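Local coordinates for protein flavin-containing monooxygenase (Allium sativum, PDB 6WPU) that probably catalyses the FAD-dependent S-oxygenation of S-allyl-L-cysteine in garlic, at residues 84-89 and 228-233; 88-93 and 113-118. One frame throughout, in Å; residues are numbered along the deposited sequence.

Contact 1 of 2, residues 84-89 and 228-233; sequences SLYKSL and VDISRD. With SO4 (sulfate ion), chain D.
Ser88 and Asp233 make the direct polar link: the serine hydroxyl donates to Asp233 OD1 (OG to OD1 2.8 Å), coming from above the carboxylate plane, 61° out of it. A chi1 of 64° sets Ser88 OG between the backbone N and the carbonyl carbon, where it meets the carboxylate. A water doubles the link, accepting from Ser88 N and donating to Asp233 OD2, so both carboxylate oxygens are engaged; OD2 also bonds to Tyr207. Apolar packing rests on Tyr86. Its ring crosses the Ile230 side chain obliquely, CE1 lying 3.6 Å from Ile230 CG1, and its OH comes within 3.1 Å of Asp229 CB. Leu89 CB lies over one ring face, 3.8 Å above the plane and offset toward the rim. Arg232, bent at chi3, reaches Asp229 OD1 with NH2 (3.2 Å) in a salt bridge that Arg437 shares, and holds a sulfate, probably from the crystallisation liquor, through NH1 to O1 and NH2 to O3 (2.6 Å), both nearly straight. A leucine in place of Arg232 would probably take one salt-bridge partner from Asp229, with Arg437 staying, and two bonds from the sulfate. A type I turn, Tyr86 to Leu89, docks on helix 225-234, whose Ile230 also packs on Ile220 of strand 217-221, while Leu89 leans on His120 of helix 120-133.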
# COMPACT_ATOMS: atom_id res chain seq x y z
N SER A 84 -2.13 -3.40 -9.00
CA SER A 84 -3.00 -2.32 -9.45
C SER A 84 -2.29 -1.26 -10.29
O SER A 84 -2.90 -0.25 -10.61
CB SER A 84 -3.64 -1.62 -8.23
OG SER A 84 -4.28 -2.56 -7.40
N LEU A 85 -1.01 -1.44 -10.61
CA LEU A 85 -0.29 -0.38 -11.32
C LEU A 85 -0.84 -0.23 -12.73
O LEU A 85 -1.15 -1.22 -13.39
CB LEU A 85 1.19 -0.69 -11.42
CG LEU A 85 2.07 -0.82 -10.18
CD1 LEU A 85 3.49 -1.23 -10.62
CD2 LEU A 85 2.08 0.46 -9.40
N TYR A 86 -0.93 1.02 -13.20
CA TYR A 86 -1.20 1.26 -14.61
C TYR A 86 0.12 1.56 -15.32
O TYR A 86 1.15 1.83 -14.68
CB TYR A 86 -2.21 2.40 -14.81
CG TYR A 86 -1.92 3.65 -14.00
CD1 TYR A 86 -2.39 3.78 -12.68
CD2 TYR A 86 -1.19 4.71 -14.55
CE1 TYR A 86 -2.11 4.90 -11.93
CE2 TYR A 86 -0.93 5.86 -13.80
CZ TYR A 86 -1.38 5.94 -12.50
OH TYR A 86 -1.13 7.06 -11.76
N LYS A 87 0.10 1.48 -16.65
CA LYS A 87 1.36 1.36 -17.37
C LYS A 87 2.23 2.61 -17.23
O LYS A 87 3.46 2.51 -17.13
CB LYS A 87 1.10 1.07 -18.85
CG LYS A 87 2.38 0.91 -19.68
CD LYS A 87 2.04 0.42 -21.09
CE LYS A 87 3.23 0.42 -22.03
NZ LYS A 87 3.46 1.78 -22.62
N SER A 88 1.63 3.80 -17.22
CA SER A 88 2.43 5.02 -17.16
C SER A 88 2.79 5.46 -15.75
O SER A 88 3.43 6.50 -15.59
CB SER A 88 1.70 6.17 -17.87
OG SER A 88 0.50 6.46 -17.18
N LEU A 89 2.41 4.69 -14.72
CA LEU A 89 2.56 5.16 -13.35
C LEU A 89 4.01 5.53 -13.05
O LEU A 89 4.94 4.80 -13.39
CB LEU A 89 2.08 4.09 -12.36
CG LEU A 89 2.15 4.51 -10.89
CD1 LEU A 89 0.92 4.03 -10.10
CD2 LEU A 89 3.49 4.03 -10.21
N VAL A 228 -6.40 11.75 -9.45
CA VAL A 228 -6.03 12.79 -10.40
C VAL A 228 -5.03 12.26 -11.42
O VAL A 228 -5.11 12.61 -12.61
CB VAL A 228 -5.50 14.03 -9.65
CG1 VAL A 228 -5.18 15.14 -10.62
CG2 VAL A 228 -6.52 14.51 -8.64
N ASP A 229 -4.08 11.43 -10.99
CA ASP A 229 -3.12 10.81 -11.91
C ASP A 229 -3.83 10.01 -12.99
O ASP A 229 -3.50 10.10 -14.18
CB ASP A 229 -2.15 9.88 -11.14
CG ASP A 229 -1.01 10.62 -10.47
OD1 ASP A 229 -0.66 11.74 -10.90
OD2 ASP A 229 -0.46 10.07 -9.49
N ILE A 230 -4.77 9.16 -12.58
CA ILE A 230 -5.46 8.33 -13.56
C ILE A 230 -6.29 9.21 -14.49
O ILE A 230 -6.28 9.01 -15.72
CB ILE A 230 -6.32 7.28 -12.84
CG1 ILE A 230 -5.40 6.23 -12.20
CG2 ILE A 230 -7.31 6.65 -13.82
CD1 ILE A 230 -6.12 5.05 -11.60
N SER A 231 -6.99 10.21 -13.93
CA SER A 231 -7.76 11.15 -14.75
C SER A 231 -6.89 11.80 -15.81
O SER A 231 -7.29 11.88 -16.99
CB SER A 231 -8.38 12.23 -13.86
OG SER A 231 -9.23 11.64 -12.90
N ARG A 232 -5.71 12.28 -15.43
CA ARG A 232 -4.83 12.91 -16.41
C ARG A 232 -4.38 11.90 -17.46
O ARG A 232 -4.29 12.23 -18.65
CB ARG A 232 -3.63 13.55 -15.71
CG ARG A 232 -4.02 14.76 -14.87
CD ARG A 232 -2.81 15.59 -14.47
NE ARG A 232 -1.87 14.80 -13.69
CZ ARG A 232 -0.68 14.42 -14.13
NH1 ARG A 232 -0.26 14.78 -15.34
NH2 ARG A 232 0.10 13.68 -13.35
N ASP A 233 -4.11 10.66 -17.04
CA ASP A 233 -3.73 9.61 -17.98
C ASP A 233 -4.86 9.34 -18.97
O ASP A 233 -4.65 9.31 -20.18
CB ASP A 233 -3.35 8.34 -17.21
CG ASP A 233 -2.47 7.40 -18.02
OD1 ASP A 233 -1.44 7.86 -18.57
OD2 ASP A 233 -2.78 6.20 -18.07
S SO4 D . 3.21 13.23 -15.08
O1 SO4 D . 2.38 13.69 -16.19
O2 SO4 D . 3.89 14.38 -14.48
O3 SO4 D . 2.37 12.62 -14.05
O4 SO4 D . 4.16 12.22 -15.55
O HOH W 1 -1.08 3.95 -18.35

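Contact 2 of 2, residues 88-93 and 113-118; sequences SLRTNL and DRRRFP. With FAD (flavin-adenine dinucleotide), chain B; SO4 (sulfate ion), chain D.
Arg90 and Arg115 lay their guanidinium groups flat on one another, centres 3.9 Å apart and planes within 14°, although the two side chains cross at about a right angle. Arg115 NH1 sits over the centre of the Arg90 group. The like charges are probably balanced by nearby anions: Arg115 grips Asp113 side-on at its edge, NE to OD1 and NH2 to OD2 (2.8 Å), while Arg90 NH1 meets sulfate O4 at the edge of its own group and its NH2 pairs with Asp438. The bend of Arg90 at chi3 (68°) turns the NE/NH2 side of the group to Phe117 O, which accepts from both and lies in the guanidinium plane; NE, at 2.9 Å from that oxygen, approaches nearly along the carbonyl axis. Asp113 OD1 also accepts from Arg115 N, closing an Asx turn. Next to this stack the two loops join by a backbone hydrogen bond, Thr91 N to Pro118 O (2.9 Å), and the following amide, Asn92 N, donates to FAD O4 (2.8 Å), so the segment 88-93 lines the flavin pocket at the isoalloxazine ring. Thr91 OG1, placed between backbone N and carbonyl carbon, turns to Leu93 O (2.6 Å) and lies beside Pro118 CD. The Phe117 ring offers its edge to Thr91 O, with CD2 at 3.4 Å from that oxygen, and CE2 reaches the Leu93 backbone; Val425 of helix 416-431 touches both Phe117 and Leu93.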
# COMPACT_ATOMS: atom_id res chain seq x y z
N SER A 88 1.63 3.80 -17.22
CA SER A 88 2.43 5.02 -17.16
C SER A 88 2.79 5.46 -15.75
O SER A 88 3.43 6.50 -15.59
CB SER A 88 1.70 6.17 -17.87
OG SER A 88 0.50 6.46 -17.18
N LEU A 89 2.41 4.69 -14.72
CA LEU A 89 2.56 5.16 -13.35
C LEU A 89 4.01 5.53 -13.05
O LEU A 89 4.94 4.80 -13.39
CB LEU A 89 2.08 4.09 -12.36
CG LEU A 89 2.15 4.51 -10.89
CD1 LEU A 89 0.92 4.03 -10.10
CD2 LEU A 89 3.49 4.03 -10.21
N ARG A 90 4.18 6.70 -12.44
CA ARG A 90 5.41 7.16 -11.81
C ARG A 90 5.19 7.30 -10.31
O ARG A 90 4.05 7.39 -9.84
CB ARG A 90 5.86 8.51 -12.40
CG ARG A 90 6.19 8.48 -13.88
CD ARG A 90 6.29 9.89 -14.44
NE ARG A 90 7.45 10.60 -13.91
CZ ARG A 90 7.74 11.86 -14.19
NH1 ARG A 90 6.95 12.57 -15.00
NH2 ARG A 90 8.83 12.43 -13.65
N THR A 91 6.29 7.29 -9.55
CA THR A 91 6.17 7.40 -8.10
C THR A 91 5.52 8.73 -7.73
O THR A 91 5.69 9.74 -8.43
CB THR A 91 7.54 7.25 -7.40
OG1 THR A 91 8.38 8.40 -7.67
CG2 THR A 91 8.25 6.00 -7.87
N ASN A 92 4.74 8.74 -6.65
CA ASN A 92 4.19 9.99 -6.13
C ASN A 92 5.04 10.56 -5.01
O ASN A 92 4.63 11.52 -4.36
CB ASN A 92 2.74 9.82 -5.68
CG ASN A 92 2.58 8.76 -4.61
OD1 ASN A 92 3.51 8.42 -3.89
ND2 ASN A 92 1.38 8.21 -4.51
N LEU A 93 6.21 9.96 -4.76
CA LEU A 93 7.20 10.43 -3.81
C LEU A 93 8.54 10.51 -4.53
O LEU A 93 8.81 9.69 -5.42
CB LEU A 93 7.31 9.48 -2.61
CG LEU A 93 6.08 9.30 -1.73
CD1 LEU A 93 6.32 8.15 -0.76
CD2 LEU A 93 5.80 10.60 -0.97
N ASP A 113 15.82 4.42 -15.33
CA ASP A 113 15.03 5.64 -15.26
C ASP A 113 15.68 6.53 -14.20
O ASP A 113 15.50 6.32 -13.00
CB ASP A 113 13.58 5.31 -14.93
CG ASP A 113 12.65 6.52 -15.01
OD1 ASP A 113 13.14 7.67 -14.92
OD2 ASP A 113 11.42 6.32 -15.14
N ARG A 114 16.46 7.51 -14.65
CA ARG A 114 17.22 8.37 -13.75
C ARG A 114 16.41 9.52 -13.17
O ARG A 114 16.99 10.37 -12.48
CB ARG A 114 18.44 8.93 -14.48
CG ARG A 114 19.47 7.90 -14.89
CD ARG A 114 20.77 8.57 -15.32
NE ARG A 114 21.90 8.05 -14.56
CZ ARG A 114 22.37 8.59 -13.44
NH1 ARG A 114 21.80 9.68 -12.94
NH2 ARG A 114 23.40 8.05 -12.82
N ARG A 115 15.10 9.56 -13.41
CA ARG A 115 14.30 10.68 -12.95
C ARG A 115 14.10 10.63 -11.44
O ARG A 115 14.05 9.56 -10.84
CB ARG A 115 12.94 10.69 -13.64
CG ARG A 115 13.00 11.11 -15.09
CD ARG A 115 11.62 11.06 -15.71
NE ARG A 115 11.12 9.69 -15.74
CZ ARG A 115 9.94 9.34 -16.24
NH1 ARG A 115 9.13 10.27 -16.73
NH2 ARG A 115 9.58 8.06 -16.23
N ARG A 116 13.97 11.82 -10.85
CA ARG A 116 13.69 11.91 -9.42
C ARG A 116 12.39 11.21 -9.06
O ARG A 116 12.29 10.57 -8.00
CB ARG A 116 13.64 13.37 -8.98
CG ARG A 116 13.40 13.52 -7.50
CD ARG A 116 14.07 14.73 -6.96
NE ARG A 116 13.92 14.80 -5.52
CZ ARG A 116 13.43 15.85 -4.86
NH1 ARG A 116 13.05 16.93 -5.54
NH2 ARG A 116 13.34 15.81 -3.53
N PHE A 117 11.38 11.31 -9.93
CA PHE A 117 10.12 10.57 -9.77
C PHE A 117 10.05 9.57 -10.91
O PHE A 117 9.47 9.87 -11.97
CB PHE A 117 8.90 11.49 -9.79
CG PHE A 117 8.79 12.42 -8.60
CD1 PHE A 117 9.57 13.56 -8.54
CD2 PHE A 117 7.87 12.17 -7.60
CE1 PHE A 117 9.44 14.43 -7.47
CE2 PHE A 117 7.75 13.03 -6.52
CZ PHE A 117 8.53 14.16 -6.45
N PRO A 118 10.63 8.39 -10.77
CA PRO A 118 10.73 7.47 -11.90
C PRO A 118 9.46 6.65 -12.08
O PRO A 118 8.53 6.67 -11.27
CB PRO A 118 11.91 6.58 -11.51
CG PRO A 118 11.79 6.51 -10.00
CD PRO A 118 11.41 7.91 -9.61
PA FAD B . 2.54 -5.83 -2.00
O1A FAD B . 3.40 -5.03 -2.98
O2A FAD B . 1.14 -6.05 -2.25
O5B FAD B . 3.03 -7.26 -1.83
C5B FAD B . 2.37 -8.33 -1.17
C4B FAD B . 2.90 -9.69 -1.69
O4B FAD B . 2.38 -10.80 -1.00
C3B FAD B . 2.63 -9.91 -3.15
O3B FAD B . 3.79 -10.26 -3.83
C2B FAD B . 1.66 -11.04 -3.19
O2B FAD B . 1.78 -11.83 -4.32
C1B FAD B . 2.04 -11.78 -1.94
N9A FAD B . 0.97 -12.57 -1.38
C8A FAD B . -0.33 -12.13 -1.14
N7A FAD B . -1.06 -13.12 -0.62
C5A FAD B . -0.27 -14.27 -0.52
C6A FAD B . -0.50 -15.57 -0.07
N6A FAD B . -1.78 -15.98 0.44
N1A FAD B . 0.51 -16.46 -0.09
C2A FAD B . 1.74 -16.14 -0.56
N3A FAD B . 2.01 -14.89 -1.01
C4A FAD B . 1.03 -13.94 -1.00
N1 FAD B . 4.72 3.56 -2.34
C2 FAD B . 5.89 4.36 -2.61
O2 FAD B . 6.95 4.30 -1.77
N3 FAD B . 5.91 5.25 -3.65
C4 FAD B . 4.84 5.34 -4.51
O4 FAD B . 4.84 6.20 -5.56
C4X FAD B . 3.72 4.39 -4.43
N5 FAD B . 2.77 4.33 -5.43
C5X FAD B . 1.74 3.39 -5.35
C6 FAD B . 0.77 3.34 -6.36
C7 FAD B . -0.24 2.39 -6.28
C7M FAD B . -1.28 2.35 -7.36
C8 FAD B . -0.30 1.50 -5.20
C8M FAD B . -1.38 0.48 -5.08
C9 FAD B . 0.67 1.55 -4.19
C9A FAD B . 1.68 2.49 -4.26
N10 FAD B . 2.68 2.53 -3.23
C10 FAD B . 3.72 3.48 -3.31
C1' FAD B . 2.60 1.63 -2.07
C2' FAD B . 3.03 0.19 -2.22
O2' FAD B . 2.01 -0.62 -1.78
C3' FAD B . 4.20 0.02 -1.28
O3' FAD B . 5.20 0.71 -1.92
C4' FAD B . 4.67 -1.41 -1.05
O4' FAD B . 4.80 -2.01 -2.28
C5' FAD B . 3.81 -2.27 -0.11
O5' FAD B . 4.26 -3.56 -0.39
P FAD B . 3.82 -4.94 0.26
O1P FAD B . 5.01 -5.97 0.31
O2P FAD B . 3.11 -4.54 1.62
O3P FAD B . 2.46 -5.31 -0.59
S SO4 D . 3.21 13.23 -15.08
O1 SO4 D . 2.38 13.69 -16.19
O2 SO4 D . 3.89 14.38 -14.48
O3 SO4 D . 2.37 12.62 -14.05
O4 SO4 D . 4.16 12.22 -15.55

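Overall arrangement
Contacts 1 and 2 use successive parts of one loop, share Ser88 and Leu89, and have centres about 12 Å apart on the same side of the chain's centre. Residues 84-89 meet helix 225-234, whereas 88-93 meet the loop that leads into helix 120-133. One sulfate, probably from the crystallisation liquor, is bound by both, through Arg232 in contact 1 and Arg90 in contact 2. The flavin lies along the same loop: the Tyr86 side chain is about 5 Å from FAD at the nearest atoms, Leu89 CD1 stands 3.8 Å from FAD C6, and farther on Thr91 and Asn92 belong to its pocket. The loop therefore borders the isoalloxazine ring and is also fastened to helix 225-234 and to 113-118.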